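Local coordinates for protein UTP--glucose-1-phosphate uridylyltransferase (Acinetobacter baumannii, PDB 6IKX) that catalyses the transfer of a uridylyl group from UTP to alpha-D-glucose 1-phosphate, giving UDP-glucose and diphosphate, at residues K25-V28 with R33-I36; I36-R41 with L269-E274; I52-S57 with G110-C115. The protein carries 1 engineered substitution. All blocks are in the same frame, centred on the assembly; numbering follows the deposited sequence.

Contact 1: residues K25-V28 with R33-I36; sequences KEMV and RPAI
The carbonyl oxygen V28 O is gripped by two neighbouring groups of 33-36. A35 N donates a hydrogen bond to it at 3.0 Å. P34 CA adds a CH...O contact at 3.5 Å. Two residues earlier, E26 O accepts the other backbone hydrogen bond across the contact, from I36 N at 3.1 Å. Its N-H...O angle is 150°. I36 CB also sits against E26 O, at 3.5 Å. Two successive amides at the start of helix 35-44 therefore find carbonyl partners on the 3-10 turn 25-27 and the residue after it.

Segment 25-28 leads into the small antiparallel hairpin of strands 29-30 and 33-34, and segment 33-36 runs from its second strand into helix 35-44. Both lie in the nucleotidyltransferase domain of the GT-A clan, where the loop after strand 4-8 carries nucleotide-binding residues. K25 belongs to the site that binds UTP and UDP-glucose.

Apolar packing continues beside the bonds. M27 starts out away from 33-36, but bends at chi2 (-50°) and chi3 (-79°) bring its end back. M27 and P34 then run side by side, with M27 SD 3.7 Å from P34 CB. The methyl M27 CE lies along the same ring. I36 CG2 also reaches M27 SD, at 4.1 Å.

The polar end of E26 leads off toward the binding site. K25 NZ forms a salt bridge with E26 OE2 at 2.7 Å, on the syn side but above the carboxylate plane. E26 OE1 is salt-bridged to K59. The carboxylate is thus shared by two lysines whose ammonium groups lie close together, a closeness its charge probably eases. M27 packs on S22 of a second subunit, and V28 on T29 of that same subunit.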
# COMPACT_ATOMS: atom_id res chain seq x y z
N LYS A 25 7.75 3.65 12.18
CA LYS A 25 8.60 3.52 13.41
C LYS A 25 8.03 2.40 14.28
O LYS A 25 8.82 1.67 14.86
CB LYS A 25 8.71 4.81 14.23
CG LYS A 25 7.37 5.44 14.62
CD LYS A 25 7.39 6.93 15.05
CE LYS A 25 6.32 7.77 14.36
NZ LYS A 25 4.96 7.68 14.97
N GLU A 26 6.70 2.26 14.35
CA GLU A 26 6.01 1.28 15.22
C GLU A 26 6.33 -0.15 14.77
O GLU A 26 6.22 -1.04 15.60
CB GLU A 26 4.51 1.54 15.21
CG GLU A 26 4.14 2.89 15.81
CD GLU A 26 4.21 4.08 14.86
OE1 GLU A 26 4.63 3.92 13.65
OE2 GLU A 26 3.85 5.19 15.32
N MET A 27 6.75 -0.33 13.50
CA MET A 27 6.98 -1.66 12.85
C MET A 27 8.46 -2.04 12.89
O MET A 27 8.86 -3.08 12.32
CB MET A 27 6.42 -1.68 11.42
CG MET A 27 4.90 -1.69 11.41
SD MET A 27 4.23 -2.99 12.51
CE MET A 27 4.50 -4.35 11.39
N VAL A 28 9.24 -1.27 13.61
CA VAL A 28 10.70 -1.51 13.79
C VAL A 28 10.92 -2.72 14.71
O VAL A 28 10.34 -2.77 15.83
CB VAL A 28 11.30 -0.21 14.33
CG1 VAL A 28 12.52 -0.41 15.20
CG2 VAL A 28 11.59 0.72 13.15
N ARG A 33 9.98 -9.21 16.83
CA ARG A 33 8.62 -8.68 16.49
C ARG A 33 8.60 -7.15 16.47
O ARG A 33 9.42 -6.48 17.06
CB ARG A 33 7.64 -9.26 17.51
CG ARG A 33 7.88 -8.74 18.91
CD ARG A 33 7.44 -9.67 20.02
NE ARG A 33 8.10 -10.96 19.94
CZ ARG A 33 7.50 -12.13 19.76
NH1 ARG A 33 6.18 -12.21 19.66
NH2 ARG A 33 8.22 -13.22 19.67
N PRO A 34 7.65 -6.49 15.79
CA PRO A 34 7.63 -5.02 15.78
C PRO A 34 7.36 -4.43 17.19
O PRO A 34 6.70 -5.07 18.03
CB PRO A 34 6.51 -4.75 14.76
CG PRO A 34 5.57 -5.91 15.00
CD PRO A 34 6.53 -7.07 15.04
N ALA A 35 7.89 -3.24 17.44
CA ALA A 35 7.85 -2.53 18.74
C ALA A 35 6.38 -2.46 19.23
O ALA A 35 6.14 -2.65 20.42
CB ALA A 35 8.48 -1.15 18.57
N ILE A 36 5.45 -2.20 18.32
CA ILE A 36 4.01 -1.95 18.62
C ILE A 36 3.46 -3.18 19.34
O ILE A 36 2.53 -3.00 20.13
CB ILE A 36 3.19 -1.61 17.35
CG1 ILE A 36 1.81 -1.04 17.68
CG2 ILE A 36 3.03 -2.81 16.42
CD1 ILE A 36 1.79 0.26 18.41

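Contact 2: residues I36-R41 with L269-E274; sequences IEYVVR and LHYGLE
Y38 and Y271 reach toward each other across the gap between helices 35-44 and 261-273, and their rings make nearly the whole contact. The two CA atoms are 10.0 Å apart, so the long aromatic side chains do the bridging. The rings form an edge-to-face pair, the edge of Y38 turned toward the face of Y271. Their planes meet at 60°, a tilted version of the T shape, and their centroids are 4.7 Å apart. Y38 CE2 comes to 3.4 Å from Y271 CD1, and Y38 CD2 to 3.6 Å from Y271 CE1. The CD2-CE2 side of the Y38 ring is thus the part that meets Y271, at its CD1 and CE1 atoms.

The side chains slide past each other in opposite directions. The Y38 hydroxyl ends near the root of the other tyrosine, with Y38 OH 4.1 Å from Y271 CB. Both side chains leave their helices toward each other with the same first torsion, CG anti to the carbonyl carbon (chi1 -73° in Y38 and -77° in Y271).

L133 of strand 132-135 and V31 pack against both tyrosines. Y271 also meets the ring of F256, so the pair belongs to a small aromatic cluster. Y38 OH is hydrogen-bonded to V30 O, which ties the far end of that ring to the hairpin before helix 35-44. The two helices are joined here by dispersion and weak ring electrostatics, without a polar bond between the segments.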
# COMPACT_ATOMS: atom_id res chain seq x y z
N ILE A 36 5.45 -2.20 18.32
CA ILE A 36 4.01 -1.95 18.62
C ILE A 36 3.46 -3.18 19.34
O ILE A 36 2.53 -3.00 20.13
CB ILE A 36 3.19 -1.61 17.35
CG1 ILE A 36 1.81 -1.04 17.68
CG2 ILE A 36 3.03 -2.81 16.42
CD1 ILE A 36 1.79 0.26 18.41
N GLU A 37 3.94 -4.38 19.02
CA GLU A 37 3.37 -5.61 19.61
C GLU A 37 3.47 -5.53 21.12
O GLU A 37 2.59 -6.05 21.83
CB GLU A 37 4.04 -6.91 19.19
CG GLU A 37 3.07 -8.06 19.34
CD GLU A 37 3.65 -9.46 19.28
OE1 GLU A 37 3.65 -10.00 18.19
OE2 GLU A 37 4.07 -10.00 20.34
N TYR A 38 4.54 -4.92 21.60
CA TYR A 38 4.91 -4.92 23.04
C TYR A 38 3.96 -3.98 23.79
O TYR A 38 3.70 -4.24 24.98
CB TYR A 38 6.35 -4.45 23.21
CG TYR A 38 7.41 -5.43 22.79
CD1 TYR A 38 7.91 -5.42 21.50
CD2 TYR A 38 7.99 -6.28 23.72
CE1 TYR A 38 8.90 -6.30 21.11
CE2 TYR A 38 9.01 -7.15 23.34
CZ TYR A 38 9.46 -7.15 22.04
OH TYR A 38 10.47 -7.98 21.66
N VAL A 39 3.50 -2.93 23.10
CA VAL A 39 2.65 -1.83 23.63
C VAL A 39 1.21 -2.34 23.64
O VAL A 39 0.45 -2.04 24.61
CB VAL A 39 2.80 -0.56 22.78
CG1 VAL A 39 1.97 0.58 23.32
CG2 VAL A 39 4.24 -0.12 22.69
N VAL A 40 0.85 -3.12 22.62
CA VAL A 40 -0.51 -3.70 22.54
C VAL A 40 -0.58 -4.81 23.58
O VAL A 40 -1.56 -4.80 24.34
CB VAL A 40 -0.91 -4.14 21.13
CG1 VAL A 40 -2.16 -5.01 21.18
CG2 VAL A 40 -1.13 -2.94 20.20
N ARG A 41 0.49 -5.63 23.73
CA ARG A 41 0.51 -6.71 24.76
C ARG A 41 0.32 -6.05 26.14
O ARG A 41 -0.55 -6.51 26.90
CB ARG A 41 1.75 -7.62 24.60
CG ARG A 41 1.73 -8.90 25.43
CD ARG A 41 3.00 -9.74 25.46
NE ARG A 41 3.54 -10.16 24.15
CZ ARG A 41 4.79 -9.93 23.68
NH1 ARG A 41 5.68 -9.27 24.39
NH2 ARG A 41 5.16 -10.38 22.49
N LEU A 269 18.64 -5.20 23.49
CA LEU A 269 19.56 -5.94 24.39
C LEU A 269 18.81 -6.53 25.58
O LEU A 269 19.10 -7.69 25.97
CB LEU A 269 20.65 -4.97 24.84
CG LEU A 269 21.74 -4.71 23.80
CD1 LEU A 269 22.50 -3.47 24.18
CD2 LEU A 269 22.67 -5.90 23.69
N HIS A 270 17.93 -5.74 26.19
CA HIS A 270 17.18 -6.14 27.42
C HIS A 270 16.08 -7.14 27.07
O HIS A 270 16.03 -8.15 27.73
CB HIS A 270 16.62 -4.91 28.17
CG HIS A 270 17.66 -4.27 29.03
ND1 HIS A 270 17.58 -4.29 30.41
CD2 HIS A 270 18.84 -3.70 28.70
CE1 HIS A 270 18.65 -3.72 30.90
NE2 HIS A 270 19.44 -3.35 29.87
N TYR A 271 15.25 -6.87 26.06
CA TYR A 271 14.18 -7.79 25.60
C TYR A 271 14.78 -9.09 25.05
O TYR A 271 14.28 -10.15 25.44
CB TYR A 271 13.23 -7.12 24.61
CG TYR A 271 12.25 -6.19 25.28
CD1 TYR A 271 11.13 -6.68 25.93
CD2 TYR A 271 12.46 -4.83 25.30
CE1 TYR A 271 10.24 -5.84 26.56
CE2 TYR A 271 11.58 -3.98 25.91
CZ TYR A 271 10.46 -4.47 26.55
OH TYR A 271 9.59 -3.61 27.18
N GLY A 272 15.78 -8.99 24.16
CA GLY A 272 16.57 -10.12 23.63
C GLY A 272 17.04 -11.07 24.73
O GLY A 272 16.80 -12.31 24.59
N LEU A 273 17.67 -10.55 25.79
CA LEU A 273 18.18 -11.38 26.91
C LEU A 273 17.02 -12.05 27.67
O LEU A 273 17.21 -13.16 28.17
CB LEU A 273 19.04 -10.53 27.85
CG LEU A 273 20.54 -10.51 27.51
CD2 LEU A 273 21.21 -9.33 28.17
N GLU A 274 15.85 -11.43 27.69
CA GLU A 274 14.65 -11.97 28.36
C GLU A 274 13.86 -12.88 27.42
O GLU A 274 12.79 -13.36 27.83
CB GLU A 274 13.74 -10.82 28.78
CG GLU A 274 13.96 -10.33 30.19
CD GLU A 274 12.63 -9.98 30.81
OE1 GLU A 274 11.63 -10.61 30.40
OE2 GLU A 274 12.58 -9.08 31.68

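Contact 3: residues I52-S57 with G110-C115; sequences ILVTHS and GHAVLC. With SO4 (sulfate ion), chain D.
This is a small, buried apolar contact between a strand and a helix, in the alpha/beta core of the GT-A-type nucleotidyltransferase domain. V54, on strand 50-55, is the strand residue that reaches helix 109-115. It points its branched side chain at the turn between A112 and C115.

Both V54 methyls straddle the backbone carbonyl of A112: V54 CG1 and V54 CG2 each lie 3.5 Å from A112 O. V54 CG1 goes further along the helix. It stands anti to the backbone N (chi1 -174°), and this places it 3.8 Å from C115 CB. It also lies 4.2 Å from A112 CB. The carbonyl under the methyls already has a partner, since C115 N makes a weak bond to A112 O. The thiol C115 SG turns toward H111 of its own helix and sits over one face of that imidazole, toward the rim.

Near the other end of the segment, G110 N gives a weak hydrogen bond to O1 of a sulfate, at 3.3 Å. The sulfate probably came from the crystallisation liquor, and it is also held by the backbone N atoms of L233 and T234.

A112 packs on P8 of strand 4-8 and on Q103, both nucleotide-site residues. H111 ND1 is hydrogen-bonded to Q103 NE2. V54 also touches V6, and its strand runs parallel to both 4-8 and 97-102, while V113 and L114 of the helix pack on helix 216-220.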
# COMPACT_ATOMS: atom_id res chain seq x y z
N ILE A 52 -7.40 1.65 19.98
CA ILE A 52 -7.80 2.75 19.04
C ILE A 52 -6.52 3.36 18.48
O ILE A 52 -5.91 4.18 19.20
CB ILE A 52 -8.68 3.79 19.75
CG1 ILE A 52 -9.82 3.10 20.52
CG2 ILE A 52 -9.20 4.83 18.76
CD1 ILE A 52 -10.67 4.03 21.35
N LEU A 53 -6.09 2.92 17.30
CA LEU A 53 -4.86 3.43 16.61
C LEU A 53 -5.22 4.78 15.95
O LEU A 53 -6.11 4.78 15.09
CB LEU A 53 -4.43 2.44 15.51
CG LEU A 53 -4.07 1.03 15.95
CD1 LEU A 53 -3.71 0.18 14.76
CD2 LEU A 53 -2.94 1.02 16.94
N VAL A 54 -4.60 5.90 16.33
CA VAL A 54 -4.75 7.17 15.57
C VAL A 54 -3.63 7.17 14.54
O VAL A 54 -2.45 7.24 14.96
CB VAL A 54 -4.71 8.42 16.48
CG1 VAL A 54 -5.02 9.68 15.72
CG2 VAL A 54 -5.69 8.29 17.61
N THR A 55 -3.96 7.06 13.26
CA THR A 55 -2.92 6.65 12.28
C THR A 55 -2.79 7.63 11.10
O THR A 55 -3.51 8.62 10.96
CB THR A 55 -3.11 5.17 11.91
OG1 THR A 55 -1.85 4.69 11.44
CG2 THR A 55 -4.22 4.91 10.92
N HIS A 56 -1.78 7.35 10.30
CA HIS A 56 -1.41 8.07 9.07
C HIS A 56 -1.60 7.10 7.91
O HIS A 56 -1.35 5.87 8.12
CB HIS A 56 0.03 8.57 9.23
CG HIS A 56 0.51 9.45 8.14
ND1 HIS A 56 1.41 9.01 7.19
CD2 HIS A 56 0.25 10.74 7.85
CE1 HIS A 56 1.67 10.00 6.35
NE2 HIS A 56 0.97 11.07 6.74
N SER A 57 -1.95 7.66 6.76
CA SER A 57 -2.10 6.99 5.44
C SER A 57 -0.87 6.14 5.09
O SER A 57 -1.03 5.25 4.27
CB SER A 57 -2.38 8.01 4.35
OG SER A 57 -1.27 8.89 4.22
N GLY A 110 -2.04 16.14 21.41
CA GLY A 110 -3.36 16.57 21.86
C GLY A 110 -4.36 16.39 20.74
O GLY A 110 -5.47 15.90 20.98
N HIS A 111 -3.96 16.80 19.55
CA HIS A 111 -4.79 16.75 18.31
C HIS A 111 -5.06 15.28 17.94
O HIS A 111 -6.23 14.97 17.59
CB HIS A 111 -4.13 17.54 17.18
CG HIS A 111 -4.86 17.41 15.89
ND1 HIS A 111 -4.39 16.62 14.86
CD2 HIS A 111 -6.01 17.96 15.45
CE1 HIS A 111 -5.23 16.71 13.85
NE2 HIS A 111 -6.24 17.51 14.19
N ALA A 112 -4.04 14.42 18.11
CA ALA A 112 -4.14 12.96 17.90
C ALA A 112 -5.22 12.37 18.83
O ALA A 112 -6.16 11.69 18.33
CB ALA A 112 -2.80 12.35 18.16
N VAL A 113 -5.13 12.64 20.12
CA VAL A 113 -6.12 12.15 21.11
C VAL A 113 -7.51 12.69 20.73
O VAL A 113 -8.46 11.90 20.72
CB VAL A 113 -5.72 12.52 22.55
CG1 VAL A 113 -6.82 12.21 23.55
CG2 VAL A 113 -4.44 11.81 22.95
N LEU A 114 -7.63 13.96 20.34
CA LEU A 114 -8.93 14.56 19.92
C LEU A 114 -9.53 13.81 18.72
O LEU A 114 -10.78 13.70 18.65
CB LEU A 114 -8.69 16.02 19.57
CG LEU A 114 -9.81 16.99 19.88
CD1 LEU A 114 -9.77 18.14 18.89
CD2 LEU A 114 -11.18 16.33 19.90
N CYS A 115 -8.69 13.33 17.78
CA CYS A 115 -9.10 12.55 16.57
C CYS A 115 -9.87 11.28 16.97
O CYS A 115 -10.76 10.91 16.26
CB CYS A 115 -7.90 12.14 15.71
SG CYS A 115 -7.07 13.52 14.88
S SO4 D . 1.41 17.58 24.24
O1 SO4 D . 0.19 17.34 23.51
O2 SO4 D . 1.83 16.39 24.93
O3 SO4 D . 2.43 18.00 23.32
O4 SO4 D . 1.18 18.62 25.21

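Overall arrangement
Contacts 1 and 2 share I36 and helix 35-44. Their centres are about 10 Å apart, and R33 CG of one lies 3.4 Å from Y38 CE1 of the other. Contact 1 meets the start of that helix; contact 2 uses Y38, two residues after I36, to meet helix 261-273. Contact 3, on strand 50-55, touches neither. Its nearest atoms are about 5 Å from each, though the centres are about 17 Å (contact 1) and about 23 Å (contact 2) away. Contacts 1 and 3 both border the nucleotide site, through K25 in the first and the neighbours P8 and Q103 in the other. Y38 is about 11 Å from D131 of that site, side chain to side chain.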